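Local atomic coordinates of cycloalternan-forming enzyme (Listeria monocytogenes serovar 1/2a, PDB entry 5F7U), a protein that belongs to glycosyl hydrolase family 31, with a TIM-barrel domain and a family 6 carbohydrate binding module in one long chain. Residues 402-405 / 409-412; 455-460 / 520-525; 532-537 / 568-573. The protein carries 1 engineered substitution. All coordinates share one frame; numbering follows the deposited sequence.

Contact 1. Residues 402-405 / 409-412; sequences WSDE and YIWN. With GLC (alpha-D-glucopyranose), chain F.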
loop_
_atom_site.group_PDB
_atom_site.type_symbol
_atom_site.label_atom_id
_atom_site.label_comp_id
_atom_site.label_asym_id
_atom_site.label_seq_id
_atom_site.Cartn_x
_atom_site.Cartn_y
_atom_site.Cartn_z
ATOM N N TRP A 402 -25.689 5.125 10.271
ATOM C CA TRP A 402 -25.941 6.306 11.096
ATOM C C TRP A 402 -27.072 7.181 10.574
ATOM O O TRP A 402 -27.666 7.950 11.333
ATOM C CB TRP A 402 -24.652 7.151 11.233
ATOM C CG TRP A 402 -24.251 7.893 9.961
ATOM C CD1 TRP A 402 -23.411 7.436 8.972
ATOM C CD2 TRP A 402 -24.643 9.225 9.574
ATOM N NE1 TRP A 402 -23.273 8.394 7.990
ATOM C CE2 TRP A 402 -24.028 9.493 8.327
ATOM C CE3 TRP A 402 -25.475 10.217 10.156
ATOM C CZ2 TRP A 402 -24.194 10.714 7.652
ATOM C CZ3 TRP A 402 -25.647 11.432 9.477
ATOM C CH2 TRP A 402 -25.002 11.668 8.234
ATOM N N SER A 403 -27.333 7.108 9.272
ATOM C CA SER A 403 -28.168 8.108 8.628
ATOM C C SER A 403 -29.591 7.627 8.362
ATOM O O SER A 403 -29.941 6.480 8.638
ATOM C CB SER A 403 -27.508 8.590 7.317
ATOM O OG SER A 403 -27.764 7.682 6.263
ATOM N N ASP A 404 -30.396 8.520 7.795
ATOM C CA ASP A 404 -31.744 8.198 7.322
ATOM C C ASP A 404 -31.791 7.181 6.165
ATOM O O ASP A 404 -32.873 6.740 5.772
ATOM C CB ASP A 404 -32.483 9.506 6.942
ATOM C CG ASP A 404 -31.827 10.262 5.771
ATOM O OD1 ASP A 404 -30.822 9.793 5.188
ATOM O OD2 ASP A 404 -32.334 11.350 5.414
ATOM N N GLU A 405 -30.623 6.838 5.611
ATOM C CA GLU A 405 -30.504 5.898 4.466
ATOM C C GLU A 405 -31.281 6.403 3.239
ATOM O O GLU A 405 -31.741 5.609 2.400
ATOM C CB GLU A 405 -30.972 4.477 4.859
ATOM C CG GLU A 405 -30.198 3.860 6.033
ATOM C CD GLU A 405 -28.780 3.448 5.645
ATOM O OE1 GLU A 405 -28.529 3.219 4.445
ATOM O OE2 GLU A 405 -27.908 3.335 6.539
ATOM N N TYR A 409 -27.139 12.621 4.733
ATOM C CA TYR A 409 -26.573 13.697 5.537
ATOM C C TYR A 409 -27.410 14.041 6.775
ATOM O O TYR A 409 -27.057 14.959 7.520
ATOM C CB TYR A 409 -26.220 14.935 4.687
ATOM C CG TYR A 409 -27.394 15.613 4.025
ATOM C CD1 TYR A 409 -28.190 16.506 4.737
ATOM C CD2 TYR A 409 -27.687 15.385 2.671
ATOM C CE1 TYR A 409 -29.277 17.127 4.135
ATOM C CE2 TYR A 409 -28.768 16.013 2.053
ATOM C CZ TYR A 409 -29.553 16.882 2.793
ATOM O OH TYR A 409 -30.624 17.537 2.214
ATOM N N ILE A 410 -28.484 13.278 7.001
ATOM C CA ILE A 410 -29.393 13.473 8.134
ATOM C C ILE A 410 -29.352 12.201 8.980
ATOM O O ILE A 410 -29.381 11.090 8.439
ATOM C CB ILE A 410 -30.830 13.775 7.657
ATOM C CG1 ILE A 410 -30.847 15.076 6.832
ATOM C CG2 ILE A 410 -31.830 13.848 8.830
ATOM C CD1 ILE A 410 -32.168 15.359 6.118
ATOM N N TRP A 411 -29.261 12.387 10.299
ATOM C CA TRP A 411 -29.270 11.291 11.269
ATOM C C TRP A 411 -30.548 10.480 11.188
ATOM O O TRP A 411 -31.654 11.036 11.023
ATOM C CB TRP A 411 -29.057 11.831 12.695
ATOM C CG TRP A 411 -27.663 12.280 12.861
ATOM C CD1 TRP A 411 -27.155 13.520 12.559
ATOM C CD2 TRP A 411 -26.549 11.473 13.286
ATOM N NE1 TRP A 411 -25.782 13.537 12.799
ATOM C CE2 TRP A 411 -25.392 12.297 13.241
ATOM C CE3 TRP A 411 -26.419 10.132 13.719
ATOM C CZ2 TRP A 411 -24.119 11.828 13.594
ATOM C CZ3 TRP A 411 -25.140 9.669 14.079
ATOM C CH2 TRP A 411 -24.013 10.529 14.011
ATOM N N ASN A 412 -30.407 9.166 11.332
ATOM C CA ASN A 412 -31.578 8.290 11.352
ATOM C C ASN A 412 -32.597 8.729 12.411
ATOM O O ASN A 412 -32.223 9.135 13.522
ATOM C CB ASN A 412 -31.162 6.834 11.596
ATOM C CG ASN A 412 -32.144 5.851 11.008
ATOM O OD1 ASN A 412 -33.115 6.254 10.336
ATOM N ND2 ASN A 412 -31.893 4.548 11.224
HETATM C C1 GLC F . -24.034 -0.994 3.890
HETATM C C2 GLC F . -25.203 -1.274 2.936
HETATM C C3 GLC F . -25.802 0.027 2.389
HETATM C C4 GLC F . -26.144 0.998 3.519
HETATM C C5 GLC F . -24.873 1.238 4.346
HETATM C C6 GLC F . -25.028 2.251 5.474
HETATM O O2 GLC F . -24.752 -2.057 1.828
HETATM O O3 GLC F . -26.974 -0.255 1.615
HETATM O O4 GLC F . -26.633 2.221 2.954
HETATM O O5 GLC F . -24.406 -0.017 4.881
HETATM O O6 GLC F . -25.864 1.688 6.489
#

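Contact 2. Residues 455-460 / 520-525; sequences LWQVPV and SQREYL. With GLC (alpha-D-glucopyranose), chain B; GLC (alpha-D-glucopyranose), chain F.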
loop_
_atom_site.group_PDB
_atom_site.type_symbol
_atom_site.label_atom_id
_atom_site.label_comp_id
_atom_site.label_asym_id
_atom_site.label_seq_id
_atom_site.Cartn_x
_atom_site.Cartn_y
_atom_site.Cartn_z
ATOM N N LEU A 455 -17.887 9.424 9.569
ATOM C CA LEU A 455 -19.199 8.961 9.092
ATOM C C LEU A 455 -19.139 8.499 7.637
ATOM O O LEU A 455 -18.510 9.125 6.797
ATOM C CB LEU A 455 -20.240 10.095 9.223
ATOM C CG LEU A 455 -20.484 10.649 10.630
ATOM C CD1 LEU A 455 -21.630 11.662 10.558
ATOM C CD2 LEU A 455 -20.826 9.533 11.617
ATOM N N TRP A 456 -19.857 7.425 7.348
ATOM C CA TRP A 456 -19.889 6.803 6.015
ATOM C C TRP A 456 -20.635 7.700 5.027
ATOM O O TRP A 456 -21.684 8.293 5.374
ATOM C CB TRP A 456 -20.606 5.472 6.165
ATOM C CG TRP A 456 -20.640 4.497 5.006
ATOM C CD1 TRP A 456 -19.742 3.479 4.759
ATOM C CD2 TRP A 456 -21.663 4.387 3.998
ATOM N NE1 TRP A 456 -20.151 2.754 3.653
ATOM C CE2 TRP A 456 -21.324 3.283 3.173
ATOM C CE3 TRP A 456 -22.835 5.105 3.716
ATOM C CZ2 TRP A 456 -22.114 2.891 2.078
ATOM C CZ3 TRP A 456 -23.621 4.715 2.602
ATOM C CH2 TRP A 456 -23.250 3.618 1.806
ATOM N N GLN A 457 -20.095 7.781 3.811
ATOM C CA GLN A 457 -20.672 8.581 2.721
ATOM C C GLN A 457 -20.546 7.856 1.375
ATOM O O GLN A 457 -19.718 6.946 1.226
ATOM C CB GLN A 457 -19.930 9.925 2.597
ATOM C CG GLN A 457 -20.103 10.857 3.778
ATOM C CD GLN A 457 -21.453 11.546 3.761
ATOM O OE1 GLN A 457 -21.619 12.563 3.099
ATOM N NE2 GLN A 457 -22.423 10.987 4.463
ATOM N N VAL A 458 -21.364 8.294 0.424
ATOM C CA VAL A 458 -21.297 7.897 -0.995
ATOM C C VAL A 458 -21.341 9.157 -1.883
ATOM O O VAL A 458 -21.788 10.218 -1.421
ATOM C CB VAL A 458 -22.420 6.911 -1.408
ATOM C CG1 VAL A 458 -22.144 5.528 -0.846
ATOM C CG2 VAL A 458 -23.790 7.396 -0.949
ATOM N N PRO A 459 -20.907 9.040 -3.154
ATOM C CA PRO A 459 -20.862 10.210 -4.053
ATOM C C PRO A 459 -22.141 10.375 -4.884
ATOM O O PRO A 459 -22.175 11.164 -5.826
ATOM C CB PRO A 459 -19.678 9.864 -4.971
ATOM C CG PRO A 459 -19.739 8.357 -5.082
ATOM C CD PRO A 459 -20.172 7.878 -3.718
ATOM N N VAL A 460 -23.163 9.604 -4.541
ATOM C CA VAL A 460 -24.365 9.465 -5.353
ATOM C C VAL A 460 -25.544 9.949 -4.530
ATOM O O VAL A 460 -25.570 9.743 -3.331
ATOM C CB VAL A 460 -24.530 7.986 -5.821
ATOM C CG1 VAL A 460 -24.689 7.024 -4.637
ATOM C CG2 VAL A 460 -25.661 7.829 -6.831
ATOM N N SER A 520 -21.828 21.616 1.465
ATOM C CA SER A 520 -22.591 22.522 2.356
ATOM C C SER A 520 -23.677 21.777 3.159
ATOM O O SER A 520 -24.001 22.157 4.291
ATOM C CB SER A 520 -23.207 23.715 1.601
ATOM O OG SER A 520 -24.332 23.335 0.819
ATOM N N GLN A 521 -24.222 20.711 2.571
ATOM C CA GLN A 521 -25.291 19.936 3.196
ATOM C C GLN A 521 -24.773 19.140 4.379
ATOM O O GLN A 521 -25.534 18.790 5.281
ATOM C CB GLN A 521 -25.932 18.979 2.187
ATOM C CG GLN A 521 -26.586 19.669 0.998
ATOM C CD GLN A 521 -27.260 18.671 0.087
ATOM O OE1 GLN A 521 -26.597 17.818 -0.503
ATOM N NE2 GLN A 521 -28.579 18.758 -0.025
ATOM N N ARG A 522 -23.475 18.850 4.345
ATOM C CA ARG A 522 -22.790 18.137 5.411
ATOM C C ARG A 522 -22.051 19.044 6.394
ATOM O O ARG A 522 -21.509 18.538 7.378
ATOM C CB ARG A 522 -21.778 17.124 4.827
ATOM C CG ARG A 522 -22.415 15.857 4.295
ATOM C CD ARG A 522 -22.597 15.920 2.796
ATOM N NE ARG A 522 -23.197 14.686 2.278
ATOM C CZ ARG A 522 -24.059 14.641 1.274
ATOM N NH1 ARG A 522 -24.584 13.471 0.889
ATOM N NH2 ARG A 522 -24.423 15.767 0.675
ATOM N N GLU A 523 -22.035 20.361 6.148
ATOM C CA GLU A 523 -21.255 21.281 6.994
ATOM C C GLU A 523 -21.552 21.120 8.490
ATOM O O GLU A 523 -20.623 21.032 9.304
ATOM C CB GLU A 523 -21.478 22.740 6.575
ATOM C CG GLU A 523 -20.490 23.707 7.219
ATOM C CD GLU A 523 -20.952 25.158 7.200
ATOM O OE1 GLU A 523 -21.543 25.602 6.198
ATOM O OE2 GLU A 523 -20.724 25.883 8.194
ATOM N N TYR A 524 -22.842 21.080 8.850
ATOM C CA TYR A 524 -23.242 21.012 10.257
ATOM C C TYR A 524 -22.658 19.797 11.008
ATOM O O TYR A 524 -22.466 19.863 12.224
ATOM C CB TYR A 524 -24.779 21.084 10.398
ATOM C CG TYR A 524 -25.474 19.752 10.249
ATOM C CD1 TYR A 524 -25.710 19.203 8.978
ATOM C CD2 TYR A 524 -25.911 19.034 11.380
ATOM C CE1 TYR A 524 -26.344 17.969 8.840
ATOM C CE2 TYR A 524 -26.554 17.795 11.247
ATOM C CZ TYR A 524 -26.763 17.273 9.978
ATOM O OH TYR A 524 -27.392 16.050 9.833
ATOM N N LEU A 525 -22.357 18.713 10.278
ATOM C CA LEU A 525 -21.768 17.505 10.868
ATOM C C LEU A 525 -20.388 17.799 11.424
ATOM O O LEU A 525 -19.991 17.255 12.453
ATOM C CB LEU A 525 -21.700 16.346 9.850
ATOM C CG LEU A 525 -23.060 15.891 9.268
ATOM C CD1 LEU A 525 -22.846 15.012 8.039
ATOM C CD2 LEU A 525 -23.906 15.148 10.305
HETATM C C1 GLC B . -19.346 -1.166 1.217
HETATM C C2 GLC B . -18.016 -1.112 2.001
HETATM C C3 GLC B . -18.104 -1.785 3.386
HETATM C C4 GLC B . -19.296 -1.224 4.178
HETATM C C5 GLC B . -20.559 -1.137 3.310
HETATM C C6 GLC B . -21.722 -0.440 3.998
HETATM O O2 GLC B . -16.936 -1.578 1.186
HETATM O O3 GLC B . -16.902 -1.575 4.149
HETATM O O4 GLC B . -19.560 -2.055 5.324
HETATM O O5 GLC B . -20.342 -0.511 2.028
HETATM O O6 GLC B . -22.859 -0.615 3.130
HETATM C C1 GLC F . -24.034 -0.994 3.890
HETATM C C2 GLC F . -25.203 -1.274 2.936
HETATM C C3 GLC F . -25.802 0.027 2.389
HETATM C C4 GLC F . -26.144 0.998 3.519
HETATM C C5 GLC F . -24.873 1.238 4.346
HETATM C C6 GLC F . -25.028 2.251 5.474
HETATM O O2 GLC F . -24.752 -2.057 1.828
HETATM O O3 GLC F . -26.974 -0.255 1.615
HETATM O O4 GLC F . -26.633 2.221 2.954
HETATM O O5 GLC F . -24.406 -0.017 4.881
HETATM O O6 GLC F . -25.864 1.688 6.489
HETATM O O HOH W 1 -23.356 10.648 0.878
#

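Contact 3. Residues 532-537 / 568-573; sequences DGFKTN and SSYFDF. Engineered in segment 532-537: Asn537 (natural residue Asp). With GLC (alpha-D-glucopyranose), chain B.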
loop_
_atom_site.group_PDB
_atom_site.type_symbol
_atom_site.label_atom_id
_atom_site.label_comp_id
_atom_site.label_asym_id
_atom_site.label_seq_id
_atom_site.Cartn_x
_atom_site.Cartn_y
_atom_site.Cartn_z
ATOM N N ASP A 532 -14.936 13.900 12.827
ATOM C CA ASP A 532 -13.515 13.949 12.534
ATOM C C ASP A 532 -13.182 13.420 11.150
ATOM O O ASP A 532 -12.037 13.074 10.875
ATOM C CB ASP A 532 -12.763 13.172 13.624
ATOM C CG ASP A 532 -13.063 13.719 15.002
ATOM O OD1 ASP A 532 -12.579 14.821 15.283
ATOM O OD2 ASP A 532 -13.833 13.100 15.761
ATOM N N GLY A 533 -14.181 13.361 10.270
ATOM C CA GLY A 533 -13.914 13.010 8.883
ATOM C C GLY A 533 -14.979 12.084 8.336
ATOM O O GLY A 533 -16.012 11.873 8.965
ATOM N N PHE A 534 -14.712 11.561 7.156
ATOM C CA PHE A 534 -15.682 10.741 6.440
ATOM C C PHE A 534 -15.058 9.463 5.921
ATOM O O PHE A 534 -13.895 9.458 5.466
ATOM C CB PHE A 534 -16.232 11.503 5.240
ATOM C CG PHE A 534 -16.968 12.764 5.597
ATOM C CD1 PHE A 534 -18.262 12.702 6.094
ATOM C CD2 PHE A 534 -16.354 14.020 5.451
ATOM C CE1 PHE A 534 -18.964 13.879 6.417
ATOM C CE2 PHE A 534 -17.037 15.197 5.790
ATOM C CZ PHE A 534 -18.351 15.121 6.262
ATOM N N LYS A 535 -15.851 8.398 5.961
ATOM C CA LYS A 535 -15.514 7.173 5.238
ATOM C C LYS A 535 -16.208 7.244 3.889
ATOM O O LYS A 535 -17.383 6.895 3.757
ATOM C CB LYS A 535 -15.901 5.911 6.031
ATOM C CG LYS A 535 -15.588 4.587 5.276
ATOM C CD LYS A 535 -15.903 3.370 6.155
ATOM C CE LYS A 535 -15.495 2.087 5.417
ATOM N NZ LYS A 535 -15.772 0.846 6.224
ATOM N N THR A 536 -15.462 7.727 2.904
ATOM C CA THR A 536 -15.987 7.958 1.562
ATOM C C THR A 536 -15.860 6.697 0.730
ATOM O O THR A 536 -14.807 6.400 0.170
ATOM C CB THR A 536 -15.292 9.166 0.903
ATOM O OG1 THR A 536 -13.929 9.216 1.321
ATOM C CG2 THR A 536 -15.975 10.449 1.337
ATOM N N ASN A 537 -16.941 5.936 0.718
ATOM C CA ASN A 537 -17.021 4.669 0.011
ATOM C C ASN A 537 -17.492 4.860 -1.418
ATOM O O ASN A 537 -18.031 5.899 -1.772
ATOM C CB ASN A 537 -18.056 3.793 0.716
ATOM C CG ASN A 537 -17.651 2.339 0.748
ATOM O OD1 ASN A 537 -17.113 1.788 -0.206
ATOM N ND2 ASN A 537 -17.857 1.727 1.898
ATOM N N SER A 568 -10.896 13.334 -2.809
ATOM C CA SER A 568 -10.136 14.555 -2.516
ATOM C C SER A 568 -11.059 15.716 -2.146
ATOM O O SER A 568 -10.724 16.494 -1.241
ATOM C CB SER A 568 -9.220 14.942 -3.681
ATOM O OG SER A 568 -9.960 15.313 -4.836
ATOM N N SER A 569 -12.224 15.815 -2.800
ATOM C CA SER A 569 -13.158 16.920 -2.494
ATOM C C SER A 569 -13.607 16.866 -1.043
ATOM O O SER A 569 -13.598 17.896 -0.344
ATOM C CB SER A 569 -14.378 16.908 -3.411
ATOM O OG SER A 569 -14.021 17.298 -4.726
ATOM N N TYR A 570 -13.991 15.670 -0.596
ATOM C CA TYR A 570 -14.411 15.483 0.787
ATOM C C TYR A 570 -13.272 15.675 1.780
ATOM O O TYR A 570 -13.483 16.249 2.851
ATOM C CB TYR A 570 -14.972 14.096 0.972
ATOM C CG TYR A 570 -16.467 13.948 0.883
ATOM C CD1 TYR A 570 -17.091 13.694 -0.343
ATOM C CD2 TYR A 570 -17.252 13.962 2.040
ATOM C CE1 TYR A 570 -18.472 13.476 -0.414
ATOM C CE2 TYR A 570 -18.629 13.751 1.983
ATOM C CZ TYR A 570 -19.231 13.501 0.748
ATOM O OH TYR A 570 -20.595 13.243 0.668
ATOM N N PHE A 571 -12.085 15.152 1.448
ATOM C CA PHE A 571 -10.920 15.249 2.333
ATOM C C PHE A 571 -10.569 16.722 2.581
ATOM O O PHE A 571 -10.392 17.137 3.732
ATOM C CB PHE A 571 -9.706 14.517 1.725
ATOM C CG PHE A 571 -8.450 14.585 2.574
ATOM C CD1 PHE A 571 -8.342 13.850 3.764
ATOM C CD2 PHE A 571 -7.365 15.366 2.172
ATOM C CE1 PHE A 571 -7.180 13.915 4.543
ATOM C CE2 PHE A 571 -6.212 15.447 2.949
ATOM C CZ PHE A 571 -6.109 14.711 4.131
ATOM N N ASP A 572 -10.484 17.492 1.491
ATOM C CA ASP A 572 -10.162 18.929 1.571
ATOM C C ASP A 572 -11.242 19.693 2.318
ATOM O O ASP A 572 -10.946 20.559 3.147
ATOM C CB ASP A 572 -10.014 19.545 0.177
ATOM C CG ASP A 572 -8.811 19.007 -0.585
ATOM O OD1 ASP A 572 -7.977 18.292 0.012
ATOM O OD2 ASP A 572 -8.724 19.299 -1.804
ATOM N N PHE A 573 -12.495 19.365 2.022
ATOM C CA PHE A 573 -13.623 20.020 2.698
ATOM C C PHE A 573 -13.593 19.796 4.214
ATOM O O PHE A 573 -13.705 20.759 4.986
ATOM C CB PHE A 573 -14.952 19.564 2.098
ATOM C CG PHE A 573 -16.150 19.917 2.940
ATOM C CD1 PHE A 573 -16.518 21.249 3.125
ATOM C CD2 PHE A 573 -16.912 18.908 3.539
ATOM C CE1 PHE A 573 -17.643 21.586 3.910
ATOM C CE2 PHE A 573 -18.031 19.234 4.313
ATOM C CZ PHE A 573 -18.385 20.568 4.507
HETATM C C1 GLC B . -19.346 -1.166 1.217
HETATM C C2 GLC B . -18.016 -1.112 2.001
HETATM C C3 GLC B . -18.104 -1.785 3.386
HETATM C C4 GLC B . -19.296 -1.224 4.178
HETATM C C5 GLC B . -20.559 -1.137 3.310
HETATM C C6 GLC B . -21.722 -0.440 3.998
HETATM O O2 GLC B . -16.936 -1.578 1.186
HETATM O O3 GLC B . -16.902 -1.575 4.149
HETATM O O4 GLC B . -19.560 -2.055 5.324
HETATM O O5 GLC B . -20.342 -0.511 2.028
HETATM O O6 GLC B . -22.859 -0.615 3.130
#

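Contact 1. Residues 402-405 / 409-412
Two backbone bonds tie Asp404 to Ile410 and Trp402 to Asn412. The amide N of Asp404 gives its hydrogen to Ile410 O at 2.8 Å, and Asn412 N reaches Trp402 O at 3.0 Å in a nearly straight bond (172° at the hydrogen). Between them Ser403 and Trp411 form a single beta bridge, although neither segment is a regular strand. A third polar link is local: Ser403 OG accepts from Glu405 N at 3.1 Å, an ST turn that bends the chain just before Glu405. Beyond this turn the carboxylate of Glu405 takes two hydroxyls of the chain F glucose, OE1 accepting from O4 and OE2 from O6, each at 2.6 Å, and Tyr408 OH also bonds to OE1. The loop follows strand 396-399 of the TIM barrel, and through Glu405 it helps build the glycan pocket. Outward from the bonds, the two indoles meet in a T-shaped stack. The six-membered ring of Trp402 turns its edge to one face of the Trp411 ring, with planes 64° apart; Trp402 CE3 stands 3.5 Å from Trp411 CD2, and the six-membered ring centroids are 4.8 Å apart. Trp402 has CG between its backbone N and carbonyl carbon (chi1 72°), which folds the indole back beneath Ser403, whose CB lies over the ring. That fold also leaves NE1 to bond Trp456 O on the neighbouring barrel strand. At the other end, Asp404 OD2 lies 3.6 Å from Ile410 CB; the same OD2 is hydrogen-bonded to Thr407 OG1, and Asp404 OD1 takes the backbone N of Glu406 and Tyr408.

Contact 2. Residues 455-460 / 520-525
Gln457 and Arg522 meet side chain to side chain in the tight part of the contact. Arg522 NE donates to Gln457 OE1 at 2.8 Å; the donor lies in the carbonyl plane with a C=O...N angle of 151°, while the amide and guanidinium planes stand 68° apart. A bend at chi2 (-77°) curls the Gln457 side chain back along its strand, where NE2 gives a hydrogen to Trp456 O at 2.9 Å. Away from this pair the fit is looser. Leu455 CD1 and Leu525 CD2 only graze each other at 4.2 Å, and on the side of Val458 the segments are joined through a water, which accepts from Val458 N and from Arg522 NH1, both at 3.1 Å. Trp456 turns its indole the other way, into the barrel, where C5 of the chain F glucose lies over the rim of one face. Arg522 is held further by Trp518, which receives NH2 on its backbone O and makes a cation-pi contact. With OE1 also bonded to Tyr570 OH, and NE2 to Tyr408 O, each end of the Gln457 amide has two partners; this fixes which end is oxygen, and neutral acceptors (Gln457 OE1, Trp518 O, water) probably stabilise the guanidinium charge.

Contact 3. Residues 532-537 / 568-573
Phe534 offers one face of its ring to the edge of Tyr570. Tyr570 CD2 sits 3.5 Å from Phe534 CD2, above the ring plane but shifted toward the rim. The planes are 77° apart and the centroids 5.1 Å, which defines a T-shaped stack. The same tyrosine ring is used a second time, on its face: the methyl CG2 of Thr536 lies 3.8 Å from its centroid in a CH-pi contact, closest to Tyr570 CG at 3.6 Å. Edge and face of one aromatic group serve two residues of the strand, and they do so because Phe534 and Thr536, two apart, both direct their CB toward the helix, while Lys535 between them faces the interior. Strand 534-536 is the fourth of the eight parallel strands of the TIM barrel, and helix 555-577 comes next before strand 584-585, so the contact packs the strand and helix of one beta-alpha-beta unit. The short axes run almost antiparallel (173°) with a closest approach of 9.6 Å. Tyr570 has an unusual chi1 of -96°, rotated off the staggered position, a rotation consistent with its ring standing across that of Phe534. Its hydroxyl leaves the apolar patch to bond Gln457 OE1 and Trp518 NE1. The hydroxyl of Thr536 is used elsewhere, bonding Ser585 OG on the next strand, so that only the methyl faces the tyrosine. One helical turn on, Phe573 CD2 comes to 4.3 Å from Phe534 CE2, a lighter touch that widens the apolar layer. On the inner side Lys535, fully extended, forms a salt bridge with Glu400 and only a weak bond from NZ to O3 of the chain B glucose at 3.4 Å.

In the fold
All three contacts are buried and belong to the TIM-barrel domain; contact 1 has partly exposed residues (Asp404, Asn412) at its margin, whereas all four touching residues of contact 2 are buried. Contact 1 is a loop folded on itself beyond strand 396-399; contacts 2 and 3 rest on the neighbouring strands 452-457 and 534-536, joined by backbone bonds, among them Gln457 N to Lys535 O. Contact 2 is the middle piece: its centre lies about 10 Å from that of contact 1 and about 8 Å from that of contact 3, whereas contacts 1 and 3 do not touch. The chemistry shifts accordingly, from backbone bonding with an indole pair, through amide, guanidinium and water, to purely apolar aromatic packing.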